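Local coordinates for protein 5-carboxymethyl-2-hydroxymuconate semialdehyde dehydrogenase (Thermus thermophilus, PDB 2D4E) that probably oxidises 5-carboxymethyl-2-hydroxymuconate semialdehyde to the corresponding acid, using bound NAD as the electron acceptor, as an aldehyde dehydrogenase, at residues A58-E63 with G229-A234; A235-P240 with K255-N260; A331-V334 with P340-E343. One frame throughout, in Å; residues are numbered along the deposited sequence.

Interaction 1: A58-E63 with G229-A234. With NAD (nicotinamide-adenine-dinucleotide), chain K.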
ATOM      1  N   ALA C  58      -5.678 -34.891  30.804  1.00 22.98           N
ATOM      2  CA  ALA C  58      -6.425 -34.236  29.744  1.00 21.48           C
ATOM      3  C   ALA C  58      -7.054 -35.308  28.863  1.00 22.03           C
ATOM      4  O   ALA C  58      -6.468 -36.373  28.665  1.00 23.47           O
ATOM      5  CB  ALA C  58      -5.494 -33.351  28.915  1.00 22.03           C
ATOM      6  N   ALA C  59      -8.245 -35.025  28.339  1.00 23.51           N
ATOM      7  CA  ALA C  59      -8.948 -35.971  27.472  1.00 22.40           C
ATOM      8  C   ALA C  59      -8.089 -36.346  26.263  1.00 24.67           C
ATOM      9  O   ALA C  59      -7.485 -35.482  25.623  1.00 25.94           O
ATOM     10  CB  ALA C  59     -10.269 -35.371  27.009  1.00 24.16           C
ATOM     11  N   ARG C  60      -8.039 -37.637  25.951  1.00 20.25           N
ATOM     12  CA  ARG C  60      -7.249 -38.114  24.827  1.00 23.51           C
ATOM     13  C   ARG C  60      -8.103 -38.156  23.569  1.00 25.47           C
ATOM     14  O   ARG C  60      -8.743 -39.163  23.274  1.00 27.11           O
ATOM     15  CB  ARG C  60      -6.689 -39.504  25.136  1.00 21.88           C
ATOM     16  CG  ARG C  60      -5.749 -40.050  24.076  1.00 23.03           C
ATOM     17  CD  ARG C  60      -5.051 -41.302  24.568  1.00 23.17           C
ATOM     18  NE  ARG C  60      -4.177 -41.879  23.551  1.00 31.94           N
ATOM     19  CZ  ARG C  60      -3.383 -42.925  23.755  1.00 33.55           C
ATOM     20  NH1 ARG C  60      -3.348 -43.512  24.944  1.00 34.88           N
ATOM     21  NH2 ARG C  60      -2.625 -43.388  22.772  1.00 33.02           N
ATOM     22  N   GLY C  61      -8.101 -37.051  22.831  1.00 28.01           N
ATOM     23  CA  GLY C  61      -8.897 -36.952  21.619  1.00 27.58           C
ATOM     24  C   GLY C  61      -8.372 -37.714  20.420  1.00 24.29           C
ATOM     25  O   GLY C  61      -7.163 -37.862  20.239  1.00 22.23           O
ATOM     26  N   GLY C  62      -9.300 -38.196  19.597  1.00 25.11           N
ATOM     27  CA  GLY C  62      -8.939 -38.943  18.404  1.00 25.09           C
ATOM     28  C   GLY C  62      -9.761 -38.497  17.209  1.00 26.09           C
ATOM     29  O   GLY C  62     -10.364 -37.422  17.235  1.00 28.29           O
ATOM     30  N   GLU C  63      -9.793 -39.324  16.166  1.00 24.54           N
ATOM     31  CA  GLU C  63     -10.534 -39.028  14.944  1.00 24.70           C
ATOM     32  C   GLU C  63     -11.964 -38.578  15.179  1.00 22.00           C
ATOM     33  O   GLU C  63     -12.447 -37.672  14.510  1.00 22.39           O
ATOM     34  CB  GLU C  63     -10.566 -40.253  14.031  1.00 31.97           C
ATOM     35  CG  GLU C  63      -9.206 -40.758  13.597  1.00 46.21           C
ATOM     36  CD  GLU C  63      -9.304 -41.953  12.660  1.00 56.04           C
ATOM     37  OE1 GLU C  63      -8.248 -42.516  12.299  1.00 61.94           O
ATOM     38  OE2 GLU C  63     -10.438 -42.327  12.283  1.00 57.06           O
ATOM     39  N   GLY C 229      -0.034 -35.801  18.924  1.00 22.07           N
ATOM     40  CA  GLY C 229       0.158 -35.349  17.557  1.00 22.69           C
ATOM     41  C   GLY C 229      -0.242 -36.368  16.504  1.00 26.54           C
ATOM     42  O   GLY C 229      -0.926 -36.033  15.530  1.00 24.89           O
ATOM     43  N   GLU C 230       0.183 -37.615  16.695  1.00 24.10           N
ATOM     44  CA  GLU C 230      -0.127 -38.680  15.751  1.00 28.15           C
ATOM     45  C   GLU C 230      -1.595 -39.091  15.775  1.00 24.05           C
ATOM     46  O   GLU C 230      -2.070 -39.757  14.860  1.00 24.03           O
ATOM     47  CB  GLU C 230       0.756 -39.900  16.023  1.00 27.08           C
ATOM     48  CG  GLU C 230       2.143 -39.805  15.419  1.00 37.31           C
ATOM     49  CD  GLU C 230       3.052 -40.945  15.851  1.00 47.82           C
ATOM     50  OE1 GLU C 230       2.585 -42.107  15.905  1.00 49.57           O
ATOM     51  OE2 GLU C 230       4.240 -40.677  16.130  1.00 49.32           O
ATOM     52  N   GLU C 231      -2.316 -38.690  16.814  1.00 25.26           N
ATOM     53  CA  GLU C 231      -3.727 -39.039  16.915  1.00 25.48           C
ATOM     54  C   GLU C 231      -4.619 -37.845  16.577  1.00 23.14           C
ATOM     55  O   GLU C 231      -5.059 -37.702  15.442  1.00 26.81           O
ATOM     56  CB  GLU C 231      -4.032 -39.589  18.317  1.00 25.31           C
ATOM     57  CG  GLU C 231      -3.259 -40.878  18.621  1.00 26.70           C
ATOM     58  CD  GLU C 231      -3.523 -41.467  20.004  1.00 28.88           C
ATOM     59  OE1 GLU C 231      -2.918 -42.515  20.308  1.00 29.91           O
ATOM     60  OE2 GLU C 231      -4.321 -40.898  20.786  1.00 28.43           O
ATOM     61  N   ALA C 232      -4.878 -36.984  17.553  1.00 23.57           N
ATOM     62  CA  ALA C 232      -5.716 -35.814  17.319  1.00 22.29           C
ATOM     63  C   ALA C 232      -5.089 -34.881  16.277  1.00 23.90           C
ATOM     64  O   ALA C 232      -5.785 -34.341  15.416  1.00 19.00           O
ATOM     65  CB  ALA C 232      -5.936 -35.064  18.628  1.00 21.02           C
ATOM     66  N   GLY C 233      -3.775 -34.689  16.360  1.00 20.06           N
ATOM     67  CA  GLY C 233      -3.101 -33.816  15.417  1.00 20.17           C
ATOM     68  C   GLY C 233      -3.258 -34.242  13.968  1.00 21.04           C
ATOM     69  O   GLY C 233      -3.738 -33.475  13.131  1.00 20.00           O
ATOM     70  N   ALA C 234      -2.840 -35.465  13.661  1.00 18.32           N
ATOM     71  CA  ALA C 234      -2.936 -35.978  12.302  1.00 20.56           C
ATOM     72  C   ALA C 234      -4.376 -36.038  11.816  1.00 22.33           C
ATOM     73  O   ALA C 234      -4.629 -35.878  10.629  1.00 20.55           O
ATOM     74  CB  ALA C 234      -2.296 -37.358  12.212  1.00 21.35           C
TER
HETATM   75  PA  NAD K1701       6.203 -30.787  17.669  1.00 28.04           P
HETATM   76  O1A NAD K1701       6.323 -32.233  17.820  1.00 35.18           O
HETATM   77  O2A NAD K1701       6.277 -30.368  16.259  1.00 32.03           O
HETATM   78  O5B NAD K1701       4.816 -30.179  18.254  1.00 29.93           O
HETATM   79  C5B NAD K1701       3.997 -29.153  17.602  1.00 24.02           C
HETATM   80  C4B NAD K1701       2.590 -29.694  17.467  1.00 26.30           C
HETATM   81  O4B NAD K1701       2.698 -30.720  16.456  1.00 25.28           O
HETATM   82  C3B NAD K1701       2.051 -30.436  18.723  1.00 24.85           C
HETATM   83  O3B NAD K1701       0.779 -29.889  19.128  1.00 20.81           O
HETATM   84  C2B NAD K1701       1.987 -31.896  18.248  1.00 25.91           C
HETATM   85  O2B NAD K1701       0.935 -32.657  18.883  1.00 22.44           O
HETATM   86  C1B NAD K1701       1.800 -31.725  16.754  1.00 21.50           C
HETATM   87  N9A NAD K1701       2.190 -32.906  16.006  1.00 23.48           N
HETATM   88  C8A NAD K1701       3.269 -33.751  16.195  1.00 20.45           C
HETATM   89  N7A NAD K1701       3.326 -34.768  15.303  1.00 22.94           N
HETATM   90  C5A NAD K1701       2.206 -34.538  14.504  1.00 20.50           C
HETATM   91  C6A NAD K1701       1.675 -35.253  13.365  1.00 26.71           C
HETATM   92  N6A NAD K1701       2.241 -36.354  12.866  1.00 28.32           N
HETATM   93  N1A NAD K1701       0.519 -34.736  12.797  1.00 22.55           N
HETATM   94  C2A NAD K1701      -0.067 -33.589  13.324  1.00 20.01           C
HETATM   95  N3A NAD K1701       0.346 -32.874  14.360  1.00 23.38           N
HETATM   96  C4A NAD K1701       1.491 -33.392  14.918  1.00 23.35           C
HETATM   97  O3  NAD K1701       7.296 -30.153  18.518  1.00 38.43           O
HETATM   98  PN  NAD K1701       7.438 -29.197  19.775  1.00 29.83           P
HETATM   99  O1N NAD K1701       8.306 -29.921  20.725  1.00 41.02           O
HETATM  100  O2N NAD K1701       6.096 -28.833  20.261  1.00 31.72           O
HETATM  101  O5D NAD K1701       8.251 -28.142  18.984  1.00 42.63           O
HETATM  102  C5D NAD K1701       9.144 -27.179  19.489  1.00 23.70           C
HETATM  103  C4D NAD K1701       9.546 -26.638  18.154  1.00 23.47           C
HETATM  104  O4D NAD K1701       8.664 -25.584  17.705  1.00 21.05           O
HETATM  105  C3D NAD K1701      10.987 -26.172  18.006  1.00 23.42           C
HETATM  106  O3D NAD K1701      11.639 -26.732  16.849  1.00 29.39           O
HETATM  107  C2D NAD K1701      10.802 -24.657  17.953  1.00 19.11           C
HETATM  108  O2D NAD K1701      11.907 -24.031  17.267  1.00 20.88           O
HETATM  109  C1D NAD K1701       9.469 -24.539  17.250  1.00 22.68           C
HETATM  110  N1N NAD K1701       8.806 -23.242  17.468  1.00 23.91           N
HETATM  111  C2N NAD K1701       8.852 -22.421  16.352  1.00 20.92           C
HETATM  112  C3N NAD K1701       8.261 -21.173  16.483  1.00 23.47           C
HETATM  113  C7N NAD K1701       8.262 -20.167  15.342  1.00 20.13           C
HETATM  114  O7N NAD K1701       7.722 -19.090  15.520  1.00 25.59           O
HETATM  115  N7N NAD K1701       8.856 -20.470  14.175  1.00 21.78           N
HETATM  116  C4N NAD K1701       7.627 -20.752  17.741  1.00 25.85           C
HETATM  117  C5N NAD K1701       7.657 -21.705  18.800  1.00 20.86           C
HETATM  118  C6N NAD K1701       8.219 -22.951  18.742  1.00 19.12           C
HETATM  119  O   HOH W   1      -4.730 -38.221  21.548  1.00 20.90           O
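R60 reaches across from the end of strand 53-59 and takes hold of the E231 carboxylate side-on, a worked example of how an arginine and a glutamate can match edge to edge. Its NE gives a hydrogen bond to E231 OE2 at 2.9 Å, and NH2 gives a second to E231 OE1 at 2.6 Å, both nearly straight. Each carboxylate oxygen accepts through its syn lone pair, and the two flat groups lie only 7° from coplanar. Both chains are stretched out to achieve this: in R60, CG stands anti to the backbone N (chi1 -175°) and the chain runs extended to NE, while E231 sets CG beside its own N and continues extended to the carboxylate. The two stems converge at an angle, and E231 OE2 also lies 3.7 Å from R60 CG, so the polar ends carry most but not all of the meeting.

Beside this pair, the backbone of G61 approaches the helix. G61 O rests on the A232 methyl, 3.5 Å from A232 CB. The same oxygen accepts from a water at 2.8 Å, and that water also donates to E231 OE2, so OE2 receives both the NE of R60 and a bridging water. Nearby, R60 O is held by S38, and NH1 has a long, weak ion pair with E42.

The other side of this helical turn faces the cofactor: G229 CA comes within 3.1 Å of O2B of NAD, and G233 C within 3.3 Å of C2A of its adenine. Two parallel charged bonds resist rotation of either group about the line joining them, and the positive guanidinium probably stabilises the ionised form of E231. The chemistry thus implies a directional electrostatic tie between the end of strand 53-59 and the first turns of the NAD-binding helix.

Interaction 2: A235-P240 with K255-N260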
ATOM      1  N   ALA C 235      -5.325 -36.269  12.722  1.00 23.48           N
ATOM      2  CA  ALA C 235      -6.730 -36.334  12.316  1.00 24.61           C
ATOM      3  C   ALA C 235      -7.210 -34.948  11.881  1.00 24.43           C
ATOM      4  O   ALA C 235      -7.994 -34.819  10.941  1.00 21.47           O
ATOM      5  CB  ALA C 235      -7.594 -36.857  13.460  1.00 22.44           C
ATOM      6  N   LEU C 236      -6.733 -33.913  12.566  1.00 23.28           N
ATOM      7  CA  LEU C 236      -7.119 -32.544  12.223  1.00 22.67           C
ATOM      8  C   LEU C 236      -6.532 -32.164  10.860  1.00 24.79           C
ATOM      9  O   LEU C 236      -7.208 -31.561  10.025  1.00 23.33           O
ATOM     10  CB  LEU C 236      -6.639 -31.565  13.304  1.00 18.73           C
ATOM     11  CG  LEU C 236      -6.907 -30.065  13.084  1.00 16.86           C
ATOM     12  CD1 LEU C 236      -8.376 -29.823  12.779  1.00 16.80           C
ATOM     13  CD2 LEU C 236      -6.482 -29.280  14.318  1.00 20.42           C
ATOM     14  N   VAL C 237      -5.273 -32.526  10.633  1.00 20.38           N
ATOM     15  CA  VAL C 237      -4.622 -32.220   9.369  1.00 21.43           C
ATOM     16  C   VAL C 237      -5.323 -32.917   8.208  1.00 19.66           C
ATOM     17  O   VAL C 237      -5.429 -32.368   7.114  1.00 21.53           O
ATOM     18  CB  VAL C 237      -3.139 -32.646   9.390  1.00 14.20           C
ATOM     19  CG1 VAL C 237      -2.507 -32.425   8.024  1.00 12.82           C
ATOM     20  CG2 VAL C 237      -2.389 -31.844  10.449  1.00 15.42           C
ATOM     21  N   ALA C 238      -5.817 -34.121   8.457  1.00 20.68           N
ATOM     22  CA  ALA C 238      -6.492 -34.895   7.420  1.00 24.18           C
ATOM     23  C   ALA C 238      -7.949 -34.547   7.178  1.00 22.07           C
ATOM     24  O   ALA C 238      -8.489 -34.900   6.132  1.00 27.78           O
ATOM     25  CB  ALA C 238      -6.381 -36.386   7.733  1.00 19.61           C
ATOM     26  N   HIS C 239      -8.589 -33.850   8.112  1.00 21.22           N
ATOM     27  CA  HIS C 239     -10.009 -33.550   7.952  1.00 20.09           C
ATOM     28  C   HIS C 239     -10.356 -32.602   6.810  1.00 24.71           C
ATOM     29  O   HIS C 239      -9.850 -31.481   6.735  1.00 23.70           O
ATOM     30  CB  HIS C 239     -10.606 -33.019   9.253  1.00 18.59           C
ATOM     31  CG  HIS C 239     -12.082 -33.239   9.356  1.00 22.86           C
ATOM     32  ND1 HIS C 239     -12.985 -32.633   8.508  1.00 24.11           N
ATOM     33  CD2 HIS C 239     -12.809 -34.049  10.164  1.00 25.24           C
ATOM     34  CE1 HIS C 239     -14.203 -33.062   8.787  1.00 21.91           C
ATOM     35  NE2 HIS C 239     -14.124 -33.922   9.787  1.00 23.26           N
ATOM     36  N   PRO C 240     -11.259 -33.041   5.919  1.00 23.11           N
ATOM     37  CA  PRO C 240     -11.723 -32.289   4.749  1.00 21.13           C
ATOM     38  C   PRO C 240     -12.490 -30.997   5.013  1.00 22.55           C
ATOM     39  O   PRO C 240     -12.683 -30.200   4.095  1.00 26.88           O
ATOM     40  CB  PRO C 240     -12.565 -33.318   3.985  1.00 23.37           C
ATOM     41  CG  PRO C 240     -13.132 -34.164   5.071  1.00 26.78           C
ATOM     42  CD  PRO C 240     -11.942 -34.346   6.007  1.00 22.91           C
ATOM     43  N   LYS C 255       7.152 -31.387   7.620  1.00 16.98           N
ATOM     44  CA  LYS C 255       7.166 -32.311   6.489  1.00 21.24           C
ATOM     45  C   LYS C 255       6.029 -33.325   6.563  1.00 24.66           C
ATOM     46  O   LYS C 255       5.342 -33.590   5.567  1.00 19.02           O
ATOM     47  CB  LYS C 255       8.500 -33.055   6.429  1.00 18.75           C
ATOM     48  CG  LYS C 255       9.677 -32.192   6.019  1.00 26.46           C
ATOM     49  CD  LYS C 255      10.961 -33.002   5.979  1.00 24.54           C
ATOM     50  CE  LYS C 255      12.170 -32.109   5.733  1.00 30.48           C
ATOM     51  NZ  LYS C 255      13.446 -32.874   5.859  1.00 36.31           N
ATOM     52  N   ILE C 256       5.841 -33.897   7.749  1.00 22.84           N
ATOM     53  CA  ILE C 256       4.797 -34.884   7.963  1.00 20.41           C
ATOM     54  C   ILE C 256       3.421 -34.258   7.756  1.00 23.63           C
ATOM     55  O   ILE C 256       2.549 -34.843   7.108  1.00 19.38           O
ATOM     56  CB  ILE C 256       4.911 -35.478   9.387  1.00 26.60           C
ATOM     57  CG1 ILE C 256       6.156 -36.371   9.464  1.00 23.10           C
ATOM     58  CG2 ILE C 256       3.646 -36.257   9.752  1.00 20.77           C
ATOM     59  CD1 ILE C 256       6.562 -36.756  10.868  1.00 21.30           C
ATOM     60  N   VAL C 257       3.235 -33.056   8.287  1.00 20.56           N
ATOM     61  CA  VAL C 257       1.956 -32.375   8.156  1.00 20.39           C
ATOM     62  C   VAL C 257       1.654 -31.967   6.724  1.00 21.43           C
ATOM     63  O   VAL C 257       0.528 -32.129   6.253  1.00 19.31           O
ATOM     64  CB  VAL C 257       1.891 -31.139   9.076  1.00 19.14           C
ATOM     65  CG1 VAL C 257       0.682 -30.279   8.723  1.00 14.59           C
ATOM     66  CG2 VAL C 257       1.791 -31.594  10.516  1.00 18.90           C
ATOM     67  N   MET C 258       2.655 -31.449   6.023  1.00 21.42           N
ATOM     68  CA  MET C 258       2.447 -31.034   4.642  1.00 20.87           C
ATOM     69  C   MET C 258       2.082 -32.233   3.779  1.00 20.40           C
ATOM     70  O   MET C 258       1.188 -32.155   2.936  1.00 19.65           O
ATOM     71  CB  MET C 258       3.708 -30.358   4.090  1.00 17.49           C
ATOM     72  CG  MET C 258       3.535 -29.804   2.686  1.00 15.95           C
ATOM     73  SD  MET C 258       4.956 -28.854   2.112  1.00 26.57           S
ATOM     74  CE  MET C 258       4.543 -28.646   0.369  1.00 20.49           C
ATOM     75  N   ARG C 259       2.775 -33.345   4.001  1.00 22.81           N
ATOM     76  CA  ARG C 259       2.528 -34.568   3.240  1.00 25.23           C
ATOM     77  C   ARG C 259       1.084 -35.026   3.417  1.00 24.65           C
ATOM     78  O   ARG C 259       0.415 -35.391   2.452  1.00 25.00           O
ATOM     79  CB  ARG C 259       3.488 -35.666   3.707  1.00 24.88           C
ATOM     80  CG  ARG C 259       3.548 -36.890   2.803  1.00 35.10           C
ATOM     81  CD  ARG C 259       4.645 -37.856   3.258  1.00 31.13           C
ATOM     82  NE  ARG C 259       5.972 -37.242   3.210  1.00 39.99           N
ATOM     83  CZ  ARG C 259       6.769 -37.067   4.265  1.00 40.37           C
ATOM     84  NH1 ARG C 259       6.386 -37.457   5.476  1.00 35.31           N
ATOM     85  NH2 ARG C 259       7.956 -36.497   4.106  1.00 38.98           N
ATOM     86  N   ASN C 260       0.613 -34.988   4.659  1.00 21.62           N
ATOM     87  CA  ASN C 260      -0.742 -35.387   5.008  1.00 23.23           C
ATOM     88  C   ASN C 260      -1.760 -34.371   4.477  1.00 22.20           C
ATOM     89  O   ASN C 260      -2.860 -34.731   4.054  1.00 21.96           O
ATOM     90  CB  ASN C 260      -0.842 -35.507   6.537  1.00 30.03           C
ATOM     91  CG  ASN C 260      -2.218 -35.954   7.017  1.00 38.19           C
ATOM     92  OD1 ASN C 260      -2.484 -35.992   8.228  1.00 35.00           O
ATOM     93  ND2 ASN C 260      -3.095 -36.293   6.080  1.00 36.41           N
TER
HETATM   94  O   HOH W   2      -5.455 -33.310   4.536  1.00 23.24           O
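V237 points toward helix 251-261 and sets its branched end against V257 and N260, so that one side chain from helix 229-238 serves two residues one turn apart. CG1 of V237, anti to the backbone N (chi1 175°), lies 3.5 Å from V257 O and also touches N260, while both methyls of V237 pack on V257 CG1, each at 3.9 Å. The two valines meet at a slant, branch against branch.

N260 projects toward the first helix from one turn further along. Its side chain extends past V237, with N260 CB 3.8 Å from V237 CG1, and its amide end covers the methyl of A238. Here the backbones come nearest, the CA atoms of A238 and N260 being 6.3 Å apart. A water completes this end of the contact, donating to V237 O at 2.7 Å and to N260 O at 3.0 Å; V237 O also accepts a hydrogen bond from K266.

On the sheet side of the helices, V237 rests on L245 and I169 and V257 on L247, while I256 and V257 touch NAD. On the outer side of helix 251-261, R259 forms a salt bridge with D263 of the second subunit. Two neighbouring helices on one face of a parallel sheet, with strand 244-248 between them in the chain and helix 251-261 the crossover from it to the parallel strand 267-271, are typical of the Rossmann-like NAD-binding domain of aldehyde dehydrogenases.

Interaction 3: A331-V334 with P340-E343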
ATOM      1  N   ALA C 331      27.185 -18.045  36.278  1.00 22.61           N
ATOM      2  CA  ALA C 331      26.473 -17.314  37.323  1.00 20.89           C
ATOM      3  C   ALA C 331      24.947 -17.435  37.274  1.00 23.35           C
ATOM      4  O   ALA C 331      24.270 -17.088  38.242  1.00 23.31           O
ATOM      5  CB  ALA C 331      26.876 -15.842  37.281  1.00 20.95           C
ATOM      6  N   ILE C 332      24.402 -17.916  36.159  1.00 21.41           N
ATOM      7  CA  ILE C 332      22.952 -18.064  36.024  1.00 21.27           C
ATOM      8  C   ILE C 332      22.356 -18.904  37.161  1.00 22.70           C
ATOM      9  O   ILE C 332      22.795 -20.028  37.403  1.00 23.91           O
ATOM     10  CB  ILE C 332      22.584 -18.717  34.664  1.00 22.13           C
ATOM     11  CG1 ILE C 332      22.964 -17.771  33.518  1.00 19.64           C
ATOM     12  CG2 ILE C 332      21.102 -19.048  34.622  1.00 21.18           C
ATOM     13  CD1 ILE C 332      22.793 -18.358  32.139  1.00 21.99           C
ATOM     14  N   ARG C 333      21.359 -18.352  37.854  1.00 19.55           N
ATOM     15  CA  ARG C 333      20.708 -19.051  38.957  1.00 16.81           C
ATOM     16  C   ARG C 333      19.676 -20.060  38.446  1.00 23.10           C
ATOM     17  O   ARG C 333      18.702 -19.693  37.776  1.00 19.15           O
ATOM     18  CB  ARG C 333      20.029 -18.047  39.902  1.00 23.65           C
ATOM     19  CG  ARG C 333      21.000 -17.102  40.626  1.00 23.78           C
ATOM     20  CD  ARG C 333      20.282 -16.233  41.653  1.00 19.97           C
ATOM     21  NE  ARG C 333      19.334 -15.310  41.036  1.00 22.64           N
ATOM     22  CZ  ARG C 333      19.671 -14.172  40.433  1.00 26.24           C
ATOM     23  NH1 ARG C 333      20.941 -13.789  40.383  1.00 24.08           N
ATOM     24  NH2 ARG C 333      18.735 -13.402  39.894  1.00 27.31           N
ATOM     25  N   VAL C 334      19.902 -21.331  38.770  1.00 17.00           N
ATOM     26  CA  VAL C 334      19.019 -22.417  38.356  1.00 17.80           C
ATOM     27  C   VAL C 334      18.155 -22.822  39.544  1.00 22.46           C
ATOM     28  O   VAL C 334      18.664 -23.055  40.642  1.00 21.48           O
ATOM     29  CB  VAL C 334      19.843 -23.639  37.870  1.00 16.25           C
ATOM     30  CG1 VAL C 334      18.919 -24.764  37.418  1.00 15.19           C
ATOM     31  CG2 VAL C 334      20.767 -23.216  36.728  1.00 18.72           C
ATOM     32  N   PRO C 340      11.147 -16.607  42.891  1.00 20.50           N
ATOM     33  CA  PRO C 340      11.511 -15.341  42.240  1.00 22.26           C
ATOM     34  C   PRO C 340      12.999 -15.141  41.934  1.00 24.26           C
ATOM     35  O   PRO C 340      13.356 -14.286  41.122  1.00 23.52           O
ATOM     36  CB  PRO C 340      10.948 -14.277  43.193  1.00 21.44           C
ATOM     37  CG  PRO C 340      10.839 -14.995  44.513  1.00 23.56           C
ATOM     38  CD  PRO C 340      10.363 -16.361  44.112  1.00 19.08           C
ATOM     39  N   GLU C 341      13.860 -15.935  42.563  1.00 22.00           N
ATOM     40  CA  GLU C 341      15.302 -15.823  42.338  1.00 24.56           C
ATOM     41  C   GLU C 341      15.786 -16.635  41.136  1.00 22.43           C
ATOM     42  O   GLU C 341      16.891 -16.420  40.642  1.00 18.92           O
ATOM     43  CB  GLU C 341      16.070 -16.280  43.580  1.00 28.59           C
ATOM     44  CG  GLU C 341      15.895 -15.368  44.772  1.00 42.34           C
ATOM     45  CD  GLU C 341      16.398 -13.971  44.489  1.00 51.21           C
ATOM     46  OE1 GLU C 341      17.629 -13.810  44.317  1.00 52.82           O
ATOM     47  OE2 GLU C 341      15.562 -13.040  44.430  1.00 52.93           O
ATOM     48  N   THR C 342      14.955 -17.564  40.675  1.00 21.21           N
ATOM     49  CA  THR C 342      15.297 -18.428  39.550  1.00 20.92           C
ATOM     50  C   THR C 342      15.414 -17.692  38.216  1.00 21.76           C
ATOM     51  O   THR C 342      14.609 -16.812  37.914  1.00 20.93           O
ATOM     52  CB  THR C 342      14.244 -19.539  39.380  1.00 18.29           C
ATOM     53  OG1 THR C 342      14.162 -20.311  40.585  1.00 19.59           O
ATOM     54  CG2 THR C 342      14.606 -20.447  38.202  1.00 14.73           C
ATOM     55  N   GLU C 343      16.418 -18.058  37.421  1.00 20.46           N
ATOM     56  CA  GLU C 343      16.604 -17.456  36.104  1.00 24.36           C
ATOM     57  C   GLU C 343      16.388 -18.543  35.061  1.00 24.39           C
ATOM     58  O   GLU C 343      15.828 -18.294  33.990  1.00 32.17           O
ATOM     59  CB  GLU C 343      18.006 -16.855  35.964  1.00 17.42           C
ATOM     60  CG  GLU C 343      18.256 -15.664  36.886  1.00 23.05           C
ATOM     61  CD  GLU C 343      19.647 -15.087  36.730  1.00 24.26           C
ATOM     62  OE1 GLU C 343      19.774 -13.960  36.208  1.00 27.51           O
ATOM     63  OE2 GLU C 343      20.616 -15.768  37.123  1.00 25.94           O
TER
HETATM   64  O   HOH W   3      22.961 -14.693  37.964  1.00 32.45           O
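The backbones of R333 and E343 come within 5.2 Å at their CA atoms, where E343 N donates to R333 O at 2.8 Å. The E343 side chain adds a second bond to the same residue: its OE2 accepts the backbone N-H of R333 at 2.8 Å in an almost straight bond, through the anti lone pair. R333 bends at chi3 (-65°), folding its guanidinium back over the partner segment so that NE reaches E341 O at 2.7 Å, in the carbonyl plane. The E343 carboxylate stacks over one face of the guanidinium, its plane 5° from that of the guanidinium, while E341 OE1 sits over the opposite face. The charge pairings are long, R333 NE to E341 OE1 at 4.0 Å and R333 NH1 to E343 OE2 at 3.8 Å, with no N-H pointing at the oxygen; they complete a salt-bridge network within the loop between helices 315-331 and 350-365. A lysine in place of R333 would probably leave the E343 carboxylate without its flat stacking partner and cost E341 O its in-plane N-H. A water donates to both A331 O and E343 OE2, and I332 CG2 packs against E343 CB. The remaining carboxylate oxygen, E343 OE1, accepts from G514 N of the second subunit.

Overall arrangement
Interactions 1 and 2 share helix 229-238 and follow each other along it, their centres about 13 Å apart. They touch where E63 CA meets A235 CB at 3.9 Å. Together they flank the NAD site: G229, G233 and A234 of segment 229-234 and I256 and V257 of the second contact belong to the pocket, the V257 side chain about 4 Å from the cofactor. Interaction 3 stands apart, its centre about 36 Å from that of interaction 1 and about 41 Å from that of interaction 2, on the other side of the chain's centre from the latter. Yet interactions 2 and 3 both touch the second subunit, so local contacts far apart in one chain meet the same neighbour.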